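Local coordinates for protein phytoene synthase (Enterococcus hirae, PDB 5IYS) that probably joins two farnesyl diphosphate molecules head to head to make dehydrosqualene, a magnesium-dependent reaction, at residues K203-E214 against L253-F264. Sequence-based numbering, arbitrary orientation.
Sequences KQAQTQLVALWE and LNIVRKQHYSLF
A chi1 of -163° in Trp-213 turns the indole away from its own backbone N and across to helix 236-258, while Tyr-261, its CG anti to the carbonyl carbon (chi1 -56°), brings its ring under Val-210 with an edge turned to Trp-213. The two rings form a T-shaped pair: the edge of Tyr-261, led by CE1, meets a face of Trp-213, centroids 5.3 Å apart. Over one face of the phenol lies Val-210, whose CG1 sits 3.7 Å from the ring centroid in a CH-pi contact. A branched aliphatic residue suits this place, since both methyls touch the ring. The broad indole spans the gap between the helices: Val-256 packs its CG1 3.5 Å from Trp-213 CZ2, and Trp-213 NE1 is satisfied by Leu-171 O. Arg-257, extended from CG to NE, suits Glu-214 by offering an N-H to each oxygen, side-on: NE to OE2 and NH2 to OE1, each 2.9 Å and on a syn lone pair, the groups nearly coplanar. Glu-221 forms a second salt bridge with Arg-257. Farther along, Ala-205 N bonds Tyr-261 O (2.8 Å) and Leu-263 N bonds Lys-203 O, flanking a single beta bridge between Gln-204 and Ser-262, while Gln-204 NE2 donates to Gln-259 O (2.9 Å). His-260, at positive phi, is the C-prime residue of a Schellman motif ending helix 236-258, which here meets the start of its antiparallel partner in the all-helical squalene/phytoene synthase fold.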
# COMPACT_ATOMS: atom_id res chain seq x y z
N LYS A 203 9.33 -10.37 -22.36
CA LYS A 203 7.88 -10.50 -22.17
C LYS A 203 7.49 -11.53 -21.11
O LYS A 203 6.57 -11.29 -20.32
CB LYS A 203 7.18 -10.80 -23.50
CG LYS A 203 7.29 -9.65 -24.50
CD LYS A 203 5.95 -9.35 -25.17
CE LYS A 203 4.82 -9.13 -24.15
NZ LYS A 203 4.97 -7.91 -23.28
N GLN A 204 8.21 -12.65 -21.09
CA GLN A 204 7.99 -13.71 -20.11
C GLN A 204 9.30 -14.01 -19.37
O GLN A 204 10.38 -13.93 -19.95
CB GLN A 204 7.42 -14.97 -20.78
CG GLN A 204 6.29 -14.75 -21.79
CD GLN A 204 4.97 -14.37 -21.15
OE1 GLN A 204 4.26 -13.49 -21.65
NE2 GLN A 204 4.60 -15.07 -20.08
N ALA A 205 9.20 -14.22 -18.06
CA ALA A 205 10.38 -14.51 -17.25
C ALA A 205 11.10 -15.78 -17.72
O ALA A 205 10.48 -16.83 -17.84
CB ALA A 205 10.01 -14.64 -15.79
N GLN A 206 12.43 -15.71 -17.79
CA GLN A 206 13.24 -16.91 -17.96
C GLN A 206 13.24 -17.73 -16.68
O GLN A 206 12.78 -17.27 -15.63
CB GLN A 206 14.67 -16.56 -18.34
CG GLN A 206 14.89 -16.49 -19.84
CD GLN A 206 16.15 -15.74 -20.18
OE1 GLN A 206 17.25 -16.29 -20.08
NE2 GLN A 206 16.01 -14.46 -20.49
N THR A 207 13.78 -18.94 -16.79
CA THR A 207 13.71 -19.92 -15.73
C THR A 207 14.32 -19.38 -14.45
O THR A 207 13.72 -19.54 -13.38
CB THR A 207 14.40 -21.25 -16.13
OG1 THR A 207 13.62 -21.86 -17.16
CG2 THR A 207 14.53 -22.22 -14.94
N GLN A 208 15.48 -18.74 -14.56
CA GLN A 208 16.14 -18.17 -13.40
C GLN A 208 15.28 -17.09 -12.74
O GLN A 208 15.23 -17.03 -11.51
CB GLN A 208 17.50 -17.58 -13.78
CG GLN A 208 18.56 -18.59 -14.21
CD GLN A 208 18.32 -19.12 -15.61
OE1 GLN A 208 17.58 -18.52 -16.40
NE2 GLN A 208 18.93 -20.26 -15.92
N LEU A 209 14.68 -16.22 -13.54
CA LEU A 209 13.83 -15.14 -13.00
C LEU A 209 12.53 -15.67 -12.39
O LEU A 209 11.99 -15.09 -11.43
CB LEU A 209 13.59 -14.04 -14.03
CG LEU A 209 12.77 -12.81 -13.64
CD1 LEU A 209 13.42 -11.99 -12.50
CD2 LEU A 209 12.56 -11.93 -14.86
N VAL A 210 12.04 -16.80 -12.89
CA VAL A 210 10.87 -17.42 -12.29
C VAL A 210 11.20 -17.92 -10.88
O VAL A 210 10.46 -17.67 -9.93
CB VAL A 210 10.26 -18.53 -13.16
CG1 VAL A 210 9.12 -19.23 -12.41
CG2 VAL A 210 9.72 -17.93 -14.47
N ALA A 211 12.38 -18.51 -10.74
CA ALA A 211 12.87 -18.96 -9.44
C ALA A 211 12.88 -17.81 -8.44
O ALA A 211 12.39 -17.97 -7.31
CB ALA A 211 14.26 -19.54 -9.59
N LEU A 212 13.50 -16.70 -8.83
CA LEU A 212 13.61 -15.52 -7.98
C LEU A 212 12.23 -14.95 -7.65
O LEU A 212 11.92 -14.76 -6.48
CB LEU A 212 14.46 -14.46 -8.68
CG LEU A 212 14.83 -13.19 -7.90
CD1 LEU A 212 15.93 -12.39 -8.63
CD2 LEU A 212 13.61 -12.31 -7.65
N TRP A 213 11.42 -14.72 -8.68
CA TRP A 213 10.04 -14.30 -8.54
C TRP A 213 9.31 -15.14 -7.49
O TRP A 213 8.75 -14.61 -6.52
CB TRP A 213 9.32 -14.37 -9.89
CG TRP A 213 8.03 -13.59 -9.94
CD1 TRP A 213 7.85 -12.34 -10.47
CD2 TRP A 213 6.74 -14.02 -9.47
NE1 TRP A 213 6.54 -11.94 -10.31
CE2 TRP A 213 5.83 -12.97 -9.74
CE3 TRP A 213 6.27 -15.19 -8.88
CZ2 TRP A 213 4.47 -13.06 -9.44
CZ3 TRP A 213 4.93 -15.26 -8.52
CH2 TRP A 213 4.04 -14.20 -8.80
N GLU A 214 9.35 -16.45 -7.66
CA GLU A 214 8.67 -17.34 -6.75
C GLU A 214 9.24 -17.32 -5.34
O GLU A 214 8.49 -17.43 -4.38
CB GLU A 214 8.58 -18.76 -7.30
CG GLU A 214 7.57 -18.89 -8.43
CD GLU A 214 6.11 -18.81 -7.97
OE1 GLU A 214 5.83 -18.67 -6.75
OE2 GLU A 214 5.22 -18.81 -8.83
N LEU A 253 -0.66 -11.83 -7.40
CA LEU A 253 0.39 -12.84 -7.57
C LEU A 253 -0.10 -13.97 -8.48
O LEU A 253 0.65 -14.44 -9.34
CB LEU A 253 0.85 -13.41 -6.22
CG LEU A 253 1.45 -12.37 -5.24
CD1 LEU A 253 1.69 -13.08 -3.92
CD2 LEU A 253 2.76 -11.81 -5.76
N ASN A 254 -1.31 -14.46 -8.25
CA ASN A 254 -1.84 -15.55 -9.08
C ASN A 254 -2.08 -15.18 -10.52
O ASN A 254 -1.89 -16.00 -11.42
CB ASN A 254 -3.11 -16.13 -8.46
CG ASN A 254 -2.80 -17.12 -7.36
OD1 ASN A 254 -1.67 -17.58 -7.22
ND2 ASN A 254 -3.79 -17.42 -6.54
N ILE A 255 -2.41 -13.92 -10.75
CA ILE A 255 -2.56 -13.37 -12.09
C ILE A 255 -1.25 -13.51 -12.87
O ILE A 255 -1.25 -13.93 -14.03
CB ILE A 255 -2.94 -11.87 -12.02
CG1 ILE A 255 -4.45 -11.70 -11.86
CG2 ILE A 255 -2.47 -11.10 -13.24
CD1 ILE A 255 -5.16 -12.94 -11.34
N VAL A 256 -0.14 -13.07 -12.27
CA VAL A 256 1.16 -13.12 -12.94
C VAL A 256 1.54 -14.57 -13.22
O VAL A 256 2.05 -14.90 -14.29
CB VAL A 256 2.28 -12.44 -12.13
CG1 VAL A 256 3.63 -12.56 -12.82
CG2 VAL A 256 1.95 -10.98 -11.88
N ARG A 257 1.28 -15.45 -12.26
CA ARG A 257 1.50 -16.87 -12.50
C ARG A 257 0.65 -17.38 -13.67
O ARG A 257 1.16 -18.06 -14.56
CB ARG A 257 1.20 -17.67 -11.24
CG ARG A 257 2.17 -17.46 -10.11
CD ARG A 257 1.63 -18.10 -8.86
NE ARG A 257 2.61 -18.11 -7.78
CZ ARG A 257 2.37 -17.66 -6.55
NH1 ARG A 257 1.16 -17.23 -6.24
NH2 ARG A 257 3.31 -17.74 -5.62
N LYS A 258 -0.64 -17.03 -13.71
CA LYS A 258 -1.53 -17.54 -14.74
C LYS A 258 -1.10 -17.07 -16.12
O LYS A 258 -1.29 -17.78 -17.10
CB LYS A 258 -2.99 -17.13 -14.51
CG LYS A 258 -3.67 -17.79 -13.31
CD LYS A 258 -3.34 -19.27 -13.19
CE LYS A 258 -2.12 -19.53 -12.29
NZ LYS A 258 -2.35 -19.11 -10.87
N GLN A 259 -0.55 -15.86 -16.19
CA GLN A 259 -0.04 -15.33 -17.45
C GLN A 259 1.40 -15.79 -17.68
O GLN A 259 2.14 -15.21 -18.48
CB GLN A 259 -0.14 -13.80 -17.47
CG GLN A 259 -1.60 -13.28 -17.48
CD GLN A 259 -1.70 -11.76 -17.43
OE1 GLN A 259 -2.79 -11.18 -17.40
NE2 GLN A 259 -0.54 -11.11 -17.32
N HIS A 260 1.77 -16.84 -16.96
CA HIS A 260 3.06 -17.52 -17.13
C HIS A 260 4.26 -16.59 -16.89
O HIS A 260 5.27 -16.65 -17.62
CB HIS A 260 3.15 -18.27 -18.47
CG HIS A 260 1.90 -19.01 -18.84
ND1 HIS A 260 1.44 -20.10 -18.12
CD2 HIS A 260 1.00 -18.80 -19.83
CE1 HIS A 260 0.30 -20.52 -18.65
NE2 HIS A 260 0.00 -19.74 -19.67
N TYR A 261 4.16 -15.79 -15.83
CA TYR A 261 5.23 -14.91 -15.42
C TYR A 261 5.53 -13.86 -16.49
O TYR A 261 6.68 -13.65 -16.86
CB TYR A 261 6.47 -15.72 -15.06
CG TYR A 261 6.20 -16.74 -13.99
CD1 TYR A 261 6.06 -16.37 -12.66
CD2 TYR A 261 5.86 -18.04 -14.34
CE1 TYR A 261 5.73 -17.31 -11.69
CE2 TYR A 261 5.57 -19.00 -13.39
CZ TYR A 261 5.50 -18.63 -12.06
OH TYR A 261 5.21 -19.61 -11.13
N SER A 262 4.48 -13.26 -17.03
CA SER A 262 4.63 -12.04 -17.81
C SER A 262 5.20 -10.91 -16.95
O SER A 262 4.81 -10.74 -15.78
CB SER A 262 3.28 -11.62 -18.37
OG SER A 262 2.33 -11.49 -17.32
N LEU A 263 6.09 -10.11 -17.55
CA LEU A 263 6.77 -9.05 -16.83
C LEU A 263 6.08 -7.70 -17.04
O LEU A 263 6.28 -6.76 -16.27
CB LEU A 263 8.24 -8.97 -17.24
CG LEU A 263 9.04 -10.27 -17.03
CD1 LEU A 263 10.43 -10.20 -17.64
CD2 LEU A 263 9.11 -10.69 -15.57
N PHE A 264 5.23 -7.63 -18.06
CA PHE A 264 4.51 -6.40 -18.39
C PHE A 264 3.01 -6.61 -18.32
O PHE A 264 2.52 -7.74 -18.38
CB PHE A 264 4.87 -5.90 -19.79
CG PHE A 264 6.27 -5.41 -19.92
CD1 PHE A 264 7.29 -6.30 -20.24
CD2 PHE A 264 6.58 -4.07 -19.72
CE1 PHE A 264 8.60 -5.85 -20.36
CE2 PHE A 264 7.89 -3.63 -19.82
CZ PHE A 264 8.89 -4.53 -20.11